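Local structure of Pyrsv_gp04 (Pyrobaculum spherical virus, 2VXZ) at residues 18-22 / 23-27; 27-30 / 31-34; 73-76 / 77-81; 111-114 / 115-119. The protein is of unconfirmed function but probably acts as a viral transcriptional regulator, with a winged-helix region joined to a helical C-terminal part. All blocks are in the same frame, centred on the assembly; numbering follows the deposited sequence.

Overall arrangement
Interactions 1 and 2 follow one another in a winged-helix region, sharing Thr-27, with centres about 9 Å apart; Leu-19 of the first packs against Arg-33 and Leu-34 of the second. Interactions 3 and 4 belong to the helical C-terminal part, where the backbone at Gly-78 and Met-79 meets the rim of the Phe-113 ring and the centres are about 13 Å apart. Interaction 4 ties the two regions together: Thr-26 N probably bonds to Ile-117 O at 2.9 Å, and Leu-29 packs on the 115-117 backbone. Leu-75 bridges as well, touching Cys-24 and Ile-117. Interactions 2 and 3 lie on opposite sides of the chain's centre, about 9 Å apart at their nearest atoms.

Interaction 1 of 4, residues 18-22 / 23-27; sequences ALLAD and GCKTT
The carboxylate of Asp-22 presents one face to the ammonium group of Lys-25, and NZ reaches OD1 from above the carboxylate plane (47° out of it) at 2.7 Å, forming a salt bridge. Over the same face lies the carbonyl oxygen of Leu-19, with Leu-19 O only 2.9 Å from Asp-22 OD1. Two acceptors this close would repel each other, and the lysine probably offsets this by bonding to both: its NZ also donates to Leu-19 O at 2.9 Å. A third bond, from Lys-25 NZ to Gly-23 O at 3.2 Å, approaches from above that carbonyl's plane. The ammonium group is therefore gripped by three oxygens.

The lysine chain runs nearly straight from CB to CE and then bends at its last torsion (chi4 52°), which turns NZ back into this cluster. Along the way its methylenes cover leucines: CD meets Leu-19 CG at 3.7 Å, the two side chains crossing at about a right angle, while CB lies 3.9 Å from Leu-20 CD2. Gly-23, with positive phi, closes a type I turn begun at Leu-20, and its N makes a weak bond to Leu-20 O, which also accepts from Gln-71.

The lysine thus ties the end of helix 7-20 to the turn that leads into strand 25-26. That strand pairs with strand 62-66 through Lys-25 and Val-65, and Cys-24 is joined to Cys-66 by a disulfide. This helix-to-short-strand passage is the first connection of a winged helix-turn-helix fold.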
loop_
_atom_site.group_PDB
_atom_site.type_symbol
_atom_site.label_atom_id
_atom_site.label_comp_id
_atom_site.label_asym_id
_atom_site.label_seq_id
_atom_site.Cartn_x
_atom_site.Cartn_y
_atom_site.Cartn_z
ATOM N N ALA A 18 -10.319 -7.081 -12.387
ATOM C CA ALA A 18 -9.323 -8.121 -12.684
ATOM C C ALA A 18 -7.985 -7.827 -12.012
ATOM O O ALA A 18 -7.364 -8.716 -11.425
ATOM C CB ALA A 18 -9.135 -8.244 -14.160
ATOM N N LEU A 19 -7.541 -6.578 -12.112
ATOM C CA LEU A 19 -6.290 -6.142 -11.496
ATOM C C LEU A 19 -6.325 -6.369 -9.980
ATOM O O LEU A 19 -5.338 -6.787 -9.390
ATOM C CB LEU A 19 -6.041 -4.665 -11.824
ATOM C CG LEU A 19 -4.676 -4.017 -11.643
ATOM C CD1 LEU A 19 -3.596 -4.800 -12.369
ATOM C CD2 LEU A 19 -4.702 -2.549 -12.120
ATOM N N LEU A 20 -7.472 -6.098 -9.359
ATOM C CA LEU A 20 -7.638 -6.302 -7.916
ATOM C C LEU A 20 -7.802 -7.753 -7.452
ATOM O O LEU A 20 -7.715 -8.019 -6.253
ATOM C CB LEU A 20 -8.831 -5.493 -7.401
ATOM C CG LEU A 20 -8.691 -3.981 -7.540
ATOM C CD1 LEU A 20 -9.996 -3.320 -7.163
ATOM C CD2 LEU A 20 -7.520 -3.450 -6.700
ATOM N N ALA A 21 -8.056 -8.686 -8.367
ATOM C CA ALA A 21 -8.253 -10.089 -7.989
ATOM C C ALA A 21 -7.069 -10.647 -7.212
ATOM O O ALA A 21 -7.243 -11.478 -6.331
ATOM C CB ALA A 21 -8.525 -10.952 -9.223
ATOM N N ASP A 22 -5.873 -10.173 -7.539
ATOM C CA ASP A 22 -4.643 -10.635 -6.912
ATOM C C ASP A 22 -4.288 -9.874 -5.627
ATOM O O ASP A 22 -3.441 -10.329 -4.850
ATOM C CB ASP A 22 -3.482 -10.536 -7.913
ATOM C CG ASP A 22 -3.700 -9.456 -8.961
ATOM O OD1 ASP A 22 -2.962 -8.444 -8.948
ATOM O OD2 ASP A 22 -4.627 -9.616 -9.798
ATOM N N GLY A 23 -4.907 -8.716 -5.402
ATOM C CA GLY A 23 -4.746 -8.008 -4.136
ATOM C C GLY A 23 -5.103 -6.536 -4.219
ATOM O O GLY A 23 -5.273 -6.000 -5.311
ATOM N N CYS A 24 -5.227 -5.898 -3.054
ATOM C CA CYS A 24 -5.548 -4.473 -2.990
ATOM C C CYS A 24 -4.461 -3.642 -3.638
ATOM O O CYS A 24 -3.291 -3.993 -3.596
ATOM C CB CYS A 24 -5.707 -4.003 -1.552
ATOM S SG CYS A 24 -6.460 -5.209 -0.504
ATOM N N LYS A 25 -4.865 -2.524 -4.223
ATOM C CA LYS A 25 -3.936 -1.639 -4.888
ATOM C C LYS A 25 -4.339 -0.214 -4.647
ATOM O O LYS A 25 -5.521 0.078 -4.467
ATOM C CB LYS A 25 -3.933 -1.931 -6.386
ATOM C CG LYS A 25 -3.533 -3.364 -6.684
ATOM C CD LYS A 25 -3.408 -3.638 -8.157
ATOM C CE LYS A 25 -2.593 -4.891 -8.413
ATOM N NZ LYS A 25 -3.085 -6.071 -7.650
ATOM N N THR A 26 -3.358 0.681 -4.658
ATOM C CA THR A 26 -3.651 2.108 -4.610
ATOM C C THR A 26 -4.200 2.565 -5.959
ATOM O O THR A 26 -3.909 1.963 -6.988
ATOM C CB THR A 26 -2.410 2.939 -4.296
ATOM O OG1 THR A 26 -1.482 2.872 -5.395
ATOM C CG2 THR A 26 -1.750 2.435 -3.016
ATOM N N THR A 27 -4.981 3.640 -5.939
ATOM C CA THR A 27 -5.435 4.280 -7.162
ATOM C C THR A 27 -4.249 4.642 -8.064
ATOM O O THR A 27 -4.333 4.492 -9.284
ATOM C CB THR A 27 -6.299 5.527 -6.847
ATOM O OG1 THR A 27 -7.395 5.129 -6.012
ATOM C CG2 THR A 27 -6.835 6.159 -8.125
#

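Interaction 2 of 4, residues 27-30 / 31-34; sequences TSLI and QQRL
Thr-27 opens the helix, and its carbonyl oxygen takes the amide of Gln-31 in an almost straight bond, Gln-31 N to Thr-27 O 2.8 Å (174° at the hydrogen). The glutamine side chain runs extended back along the helix past the same residue: CG lies 3.2 Å from Thr-27 O, and OE1 comes to 3.4 Å from the methyl CG2 of Thr-27. With OG1 of the threonine beside the backbone N (chi1 -56°), that methyl takes the place opposite the N. The amide oxygen of Gln-31 has its polar partner in His-38 ND1.

Ser-28 accepts the Gln-32 amide on its carbonyl, while its hydroxyl is bonded to Thr-26 OG1. Thr-26, at the N-cap, also uses OG1 to receive Leu-29 N. This short helix, followed after a brief turn by helix 38-50, corresponds to the first helix of the helix-turn-helix pair in a winged-helix fold.

At Leu-29 the side chain runs alongside that of Arg-33: Leu-29 CD1 is 3.8 Å from Arg-33 CG and covers one face of the guanidinium. A bend at chi2 of the arginine (-73°) lays that flat group against the methyl. Gln-32 OE1 stands beside the arginine, 3.9 Å from the same CD1.

Ile-30 and Leu-34 project together, CG2 of the isoleucine meeting CD1 of the leucine at 4.1 Å; both lean on Ile-16 of helix 7-20.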
loop_
_atom_site.group_PDB
_atom_site.type_symbol
_atom_site.label_atom_id
_atom_site.label_comp_id
_atom_site.label_asym_id
_atom_site.label_seq_id
_atom_site.Cartn_x
_atom_site.Cartn_y
_atom_site.Cartn_z
ATOM N N THR A 27 -4.981 3.640 -5.939
ATOM C CA THR A 27 -5.435 4.280 -7.162
ATOM C C THR A 27 -4.249 4.642 -8.064
ATOM O O THR A 27 -4.333 4.492 -9.284
ATOM C CB THR A 27 -6.299 5.527 -6.847
ATOM O OG1 THR A 27 -7.395 5.129 -6.012
ATOM C CG2 THR A 27 -6.835 6.159 -8.125
ATOM N N SER A 28 -3.135 5.095 -7.482
ATOM C CA SER A 28 -1.959 5.411 -8.299
ATOM C C SER A 28 -1.439 4.212 -9.087
ATOM O O SER A 28 -1.050 4.358 -10.243
ATOM C CB SER A 28 -0.825 6.023 -7.470
ATOM O OG SER A 28 -0.492 5.188 -6.388
ATOM N N LEU A 29 -1.438 3.031 -8.475
ATOM C CA LEU A 29 -0.975 1.844 -9.178
ATOM C C LEU A 29 -1.968 1.454 -10.265
ATOM O O LEU A 29 -1.567 1.124 -11.389
ATOM C CB LEU A 29 -0.754 0.680 -8.221
ATOM C CG LEU A 29 -0.187 -0.594 -8.845
ATOM C CD1 LEU A 29 1.110 -0.337 -9.618
ATOM C CD2 LEU A 29 0.033 -1.662 -7.769
ATOM N N ILE A 30 -3.261 1.508 -9.938
ATOM C CA ILE A 30 -4.316 1.243 -10.939
ATOM C C ILE A 30 -4.191 2.171 -12.147
ATOM O O ILE A 30 -4.207 1.715 -13.291
ATOM C CB ILE A 30 -5.741 1.350 -10.287
ATOM C CG1 ILE A 30 -5.906 0.246 -9.246
ATOM C CG2 ILE A 30 -6.853 1.244 -11.355
ATOM C CD1 ILE A 30 -7.022 0.473 -8.236
ATOM N N GLN A 31 -4.066 3.481 -11.903
ATOM C CA GLN A 31 -3.872 4.454 -12.985
ATOM C C GLN A 31 -2.712 4.089 -13.891
ATOM O O GLN A 31 -2.835 4.138 -15.112
ATOM C CB GLN A 31 -3.551 5.837 -12.440
ATOM C CG GLN A 31 -4.646 6.490 -11.706
ATOM C CD GLN A 31 -4.127 7.668 -10.909
ATOM O OE1 GLN A 31 -4.358 7.772 -9.711
ATOM N NE2 GLN A 31 -3.383 8.545 -11.576
ATOM N N GLN A 32 -1.583 3.762 -13.271
ATOM C CA GLN A 32 -0.359 3.454 -14.000
ATOM C C GLN A 32 -0.518 2.189 -14.832
ATOM O O GLN A 32 -0.211 2.182 -16.042
ATOM C CB GLN A 32 0.826 3.326 -13.035
ATOM C CG GLN A 32 2.169 3.088 -13.736
ATOM C CD GLN A 32 2.456 1.632 -14.041
ATOM O OE1 GLN A 32 2.199 0.748 -13.226
ATOM N NE2 GLN A 32 3.008 1.378 -15.222
ATOM N N ARG A 33 -1.025 1.137 -14.194
ATOM C CA ARG A 33 -1.118 -0.167 -14.825
ATOM C C ARG A 33 -2.035 -0.144 -16.020
ATOM O O ARG A 33 -1.760 -0.811 -17.017
ATOM C CB ARG A 33 -1.610 -1.213 -13.823
ATOM C CG ARG A 33 -0.557 -1.641 -12.828
ATOM C CD ARG A 33 0.487 -2.510 -13.480
ATOM N NE ARG A 33 1.524 -2.923 -12.543
ATOM C CZ ARG A 33 1.435 -3.947 -11.705
ATOM N NH1 ARG A 33 0.338 -4.694 -11.647
ATOM N NH2 ARG A 33 2.452 -4.215 -10.899
ATOM N N LEU A 34 -3.121 0.622 -15.915
ATOM C CA LEU A 34 -4.154 0.645 -16.944
ATOM C C LEU A 34 -4.081 1.847 -17.882
ATOM O O LEU A 34 -4.895 1.957 -18.794
ATOM C CB LEU A 34 -5.531 0.567 -16.281
ATOM C CG LEU A 34 -5.779 -0.667 -15.413
ATOM C CD1 LEU A 34 -7.219 -0.720 -14.936
ATOM C CD2 LEU A 34 -5.436 -1.931 -16.172
#

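Interaction 3 of 4, residues 73-76 / 77-81; sequences RQLV and DGMIR
Val-76 meets two residues of the next turn with its two methyls. CG1 lies alongside Ile-80, 3.6 Å from Ile-80 CD1, while CG2 faces the terminal methyl of Met-79, modelled as selenomethionine. Met-79 is bent at its last torsion (chi3 -67°), which folds CE back along the helix to 3.8 Å from Val-76 CA and 3.9 Å from Leu-75 CD2. The methyl is thereby held against Leu-75 and Val-76, one turn earlier.

Asp-77 behaves differently. Its carboxylate curls back toward the start of the turn, with CG only 3.2 Å from Arg-73 O. OD2 and that carbonyl oxygen are both acceptors and do not bond, whereas the Asp-77 amide donates to Arg-73 O at 3.0 Å. On the solvent-facing flank one water spans two turns, giving a proton to Gln-74 O at 2.6 Å and accepting from Arg-81 NH2 at 3.0 Å, in the plane of the guanidinium.

All this lies within the long helix 69-89. Val-76, Met-79 and Ile-80 turn toward helix 125-139, Met-79 also touches Phe-113 and Phe-114 of helix 108-115, and Leu-75 reaches Cys-24 beside strand 25-26.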
loop_
_atom_site.group_PDB
_atom_site.type_symbol
_atom_site.label_atom_id
_atom_site.label_comp_id
_atom_site.label_asym_id
_atom_site.label_seq_id
_atom_site.Cartn_x
_atom_site.Cartn_y
_atom_site.Cartn_z
ATOM N N ARG A 73 -7.581 -7.074 4.987
ATOM C CA ARG A 73 -6.917 -7.697 6.127
ATOM C C ARG A 73 -5.799 -8.645 5.697
ATOM O O ARG A 73 -4.755 -8.693 6.341
ATOM C CB ARG A 73 -7.921 -8.410 7.029
ATOM C CG ARG A 73 -8.843 -7.441 7.739
ATOM C CD ARG A 73 -9.859 -8.148 8.607
ATOM N NE ARG A 73 -10.988 -7.258 8.896
ATOM C CZ ARG A 73 -12.174 -7.280 8.291
ATOM N NH1 ARG A 73 -12.480 -8.184 7.364
ATOM N NH2 ARG A 73 -13.090 -6.391 8.656
ATOM N N GLN A 74 -6.007 -9.371 4.603
ATOM C CA GLN A 74 -4.956 -10.216 4.030
ATOM C C GLN A 74 -3.755 -9.385 3.585
ATOM O O GLN A 74 -2.616 -9.784 3.812
ATOM C CB GLN A 74 -5.495 -11.029 2.850
ATOM C CG GLN A 74 -6.423 -12.123 3.286
ATOM C CD GLN A 74 -7.126 -12.825 2.138
ATOM O OE1 GLN A 74 -7.249 -12.288 1.029
ATOM N NE2 GLN A 74 -7.613 -14.037 2.407
ATOM N N LEU A 75 -4.011 -8.242 2.945
ATOM C CA LEU A 75 -2.935 -7.341 2.518
ATOM C C LEU A 75 -2.126 -6.840 3.713
ATOM O O LEU A 75 -0.892 -6.888 3.712
ATOM C CB LEU A 75 -3.502 -6.148 1.746
ATOM C CG LEU A 75 -2.472 -5.192 1.146
ATOM C CD1 LEU A 75 -2.049 -5.653 -0.235
ATOM C CD2 LEU A 75 -3.023 -3.782 1.107
ATOM N N VAL A 76 -2.822 -6.370 4.736
ATOM C CA VAL A 76 -2.168 -5.880 5.961
ATOM C C VAL A 76 -1.302 -6.970 6.609
ATOM O O VAL A 76 -0.143 -6.728 6.957
ATOM C CB VAL A 76 -3.205 -5.362 6.972
ATOM C CG1 VAL A 76 -2.548 -5.088 8.307
ATOM C CG2 VAL A 76 -3.873 -4.107 6.421
ATOM N N ASP A 77 -1.857 -8.169 6.734
ATOM C CA ASP A 77 -1.116 -9.309 7.280
ATOM C C ASP A 77 0.159 -9.544 6.467
ATOM O O ASP A 77 1.232 -9.742 7.036
ATOM C CB ASP A 77 -1.978 -10.573 7.307
ATOM C CG ASP A 77 -3.080 -10.530 8.372
ATOM O OD1 ASP A 77 -2.966 -9.773 9.363
ATOM O OD2 ASP A 77 -4.068 -11.277 8.217
ATOM N N GLY A 78 0.047 -9.474 5.144
ATOM C CA GLY A 78 1.196 -9.642 4.259
ATOM C C GLY A 78 2.232 -8.549 4.409
ATOM O O GLY A 78 3.428 -8.829 4.484
HETATM N N MSE A 79 1.781 -7.295 4.456
HETATM C CA MSE A 79 2.704 -6.166 4.614
HETATM C C MSE A 79 3.420 -6.261 5.948
HETATM O O MSE A 79 4.623 -5.995 6.044
HETATM C CB MSE A 79 1.959 -4.838 4.506
HETATM C CG MSE A 79 1.425 -4.581 3.126
HETATM SE SE MSE A 79 0.799 -2.755 2.964
HETATM C CE MSE A 79 -0.709 -2.826 4.162
ATOM N N ILE A 80 2.683 -6.649 6.977
ATOM C CA ILE A 80 3.265 -6.782 8.315
ATOM C C ILE A 80 4.315 -7.885 8.368
ATOM O O ILE A 80 5.400 -7.674 8.896
ATOM C CB ILE A 80 2.180 -6.985 9.386
ATOM C CG1 ILE A 80 1.327 -5.714 9.499
ATOM C CG2 ILE A 80 2.811 -7.256 10.737
ATOM C CD1 ILE A 80 0.183 -5.829 10.466
ATOM N N ARG A 81 4.014 -9.042 7.787
ATOM C CA ARG A 81 4.974 -10.146 7.745
ATOM C C ARG A 81 6.257 -9.758 7.019
ATOM O O ARG A 81 7.349 -10.141 7.447
ATOM C CB ARG A 81 4.361 -11.391 7.100
ATOM C CG ARG A 81 3.277 -12.051 7.940
ATOM C CD ARG A 81 2.929 -13.432 7.424
ATOM N NE ARG A 81 2.463 -13.396 6.040
ATOM C CZ ARG A 81 1.197 -13.246 5.644
ATOM N NH1 ARG A 81 0.201 -13.119 6.518
ATOM N NH2 ARG A 81 0.930 -13.224 4.346
HETATM O O HOH W 1 -1.945 -12.294 4.241
#

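Interaction 4 of 4, residues 111-114 / 115-119; sequences RKFF and SSIIP
Arg-111 O receives the amide of Ser-115, N to O 2.9 Å, and the serine hydroxyl lies equally close to it. That hydroxyl sits between the backbone N and the carbonyl carbon (chi1 67°), which brings it back over the last turn; Lys-112 O is also near, so which carbonyl it serves is unsettled. Ser-116 repeats the turned-back hydroxyl with a clear outcome: its OG donates to Phe-113 O at 2.6 Å, a short bond with the donor tilted 22° from the carbonyl plane. The Ser-116 amide shares this acceptor at 3.2 Å but arrives from far above the plane (62° out of it), and its bond to Lys-112 O is weak.

Bonds to i+3 partners joining the i+4 ones mark the C-terminal end of a helix, here helix 108-115, with the Ser-116 hydroxyl taking up a carbonyl of the last turn. Phe-114 O is likewise doubly satisfied: Ile-117 N reaches it at 3.0 Å from above the plane, and Ile-118 N at 3.1 Å almost in line with the C=O bond. Beyond the turn, Ile-117 pairs through its backbone with Thr-26, linking this exit to the winged-helix region.

Apolar contacts accompany the bonds. Ile-117 CD1 makes a CH-pi contact over the Phe-113 ring, 4.1 Å from its centroid and displaced toward the rim near CE2. The Phe-114 ring in turn carries Phe-113 CD2 over one face, and Phe-114 continues inward to Leu-134 of helix 125-139.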
loop_
_atom_site.group_PDB
_atom_site.type_symbol
_atom_site.label_atom_id
_atom_site.label_comp_id
_atom_site.label_asym_id
_atom_site.label_seq_id
_atom_site.Cartn_x
_atom_site.Cartn_y
_atom_site.Cartn_z
ATOM N N ARG A 111 10.386 -6.134 -2.526
ATOM C CA ARG A 111 10.168 -5.175 -3.602
ATOM C C ARG A 111 9.031 -5.609 -4.527
ATOM O O ARG A 111 8.175 -4.797 -4.883
ATOM C CB ARG A 111 11.449 -4.964 -4.424
ATOM C CG ARG A 111 11.359 -3.759 -5.358
ATOM C CD ARG A 111 12.543 -3.639 -6.301
ATOM N NE ARG A 111 12.256 -2.592 -7.286
ATOM C CZ ARG A 111 13.001 -1.514 -7.537
ATOM N NH1 ARG A 111 14.175 -1.308 -6.938
ATOM N NH2 ARG A 111 12.573 -0.639 -8.442
ATOM N N LYS A 112 9.045 -6.874 -4.931
ATOM C CA LYS A 112 7.984 -7.443 -5.768
ATOM C C LYS A 112 6.621 -7.317 -5.095
ATOM O O LYS A 112 5.651 -6.921 -5.731
ATOM C CB LYS A 112 8.265 -8.911 -6.088
ATOM C CG LYS A 112 7.218 -9.567 -6.984
ATOM C CD LYS A 112 7.544 -11.016 -7.264
ATOM C CE LYS A 112 6.323 -11.802 -7.762
ATOM N NZ LYS A 112 5.921 -11.403 -9.134
ATOM N N PHE A 113 6.559 -7.662 -3.816
ATOM C CA PHE A 113 5.308 -7.592 -3.066
ATOM C C PHE A 113 4.775 -6.166 -2.982
ATOM O O PHE A 113 3.645 -5.886 -3.374
ATOM C CB PHE A 113 5.496 -8.166 -1.670
ATOM C CG PHE A 113 4.259 -8.099 -0.820
ATOM C CD1 PHE A 113 3.159 -8.886 -1.112
ATOM C CD2 PHE A 113 4.193 -7.244 0.265
ATOM C CE1 PHE A 113 2.013 -8.819 -0.320
ATOM C CE2 PHE A 113 3.056 -7.183 1.054
ATOM C CZ PHE A 113 1.973 -7.955 0.756
ATOM N N PHE A 114 5.595 -5.255 -2.478
ATOM C CA PHE A 114 5.130 -3.881 -2.301
ATOM C C PHE A 114 4.836 -3.186 -3.641
ATOM O O PHE A 114 3.910 -2.398 -3.726
ATOM C CB PHE A 114 6.095 -3.064 -1.419
ATOM C CG PHE A 114 5.906 -3.302 0.055
ATOM C CD1 PHE A 114 6.684 -4.225 0.723
ATOM C CD2 PHE A 114 4.927 -2.625 0.764
ATOM C CE1 PHE A 114 6.502 -4.466 2.075
ATOM C CE2 PHE A 114 4.747 -2.851 2.126
ATOM C CZ PHE A 114 5.531 -3.779 2.779
ATOM N N SER A 115 5.607 -3.470 -4.690
ATOM C CA SER A 115 5.374 -2.784 -5.977
ATOM C C SER A 115 4.075 -3.248 -6.644
ATOM O O SER A 115 3.549 -2.563 -7.525
ATOM C CB SER A 115 6.547 -2.972 -6.928
ATOM O OG SER A 115 6.637 -4.307 -7.322
ATOM N N SER A 116 3.541 -4.386 -6.200
ATOM C CA SER A 116 2.226 -4.844 -6.664
ATOM C C SER A 116 1.062 -4.178 -5.911
ATOM O O SER A 116 -0.110 -4.434 -6.229
ATOM C CB SER A 116 2.124 -6.373 -6.590
ATOM O OG SER A 116 2.095 -6.846 -5.252
ATOM N N ILE A 117 1.373 -3.334 -4.924
ATOM C CA ILE A 117 0.376 -2.595 -4.136
ATOM C C ILE A 117 0.392 -1.089 -4.453
ATOM O O ILE A 117 -0.652 -0.447 -4.544
ATOM C CB ILE A 117 0.652 -2.740 -2.605
ATOM C CG1 ILE A 117 0.695 -4.211 -2.179
ATOM C CG2 ILE A 117 -0.404 -1.964 -1.771
ATOM C CD1 ILE A 117 1.235 -4.445 -0.751
ATOM N N ILE A 118 1.593 -0.535 -4.573
ATOM C CA ILE A 118 1.791 0.903 -4.643
ATOM C C ILE A 118 3.100 1.155 -5.378
ATOM O O ILE A 118 4.010 0.333 -5.298
ATOM C CB ILE A 118 1.850 1.517 -3.222
ATOM C CG1 ILE A 118 1.892 3.049 -3.280
ATOM C CG2 ILE A 118 3.052 0.960 -2.446
ATOM C CD1 ILE A 118 1.521 3.709 -1.957
ATOM N N PRO A 119 3.181 2.241 -6.161
ATOM C CA PRO A 119 4.494 2.612 -6.694
ATOM C C PRO A 119 5.513 2.829 -5.570
ATOM O O PRO A 119 5.246 3.593 -4.635
ATOM C CB PRO A 119 4.199 3.913 -7.443
ATOM C CG PRO A 119 2.769 3.748 -7.881
ATOM C CD PRO A 119 2.127 3.139 -6.667
#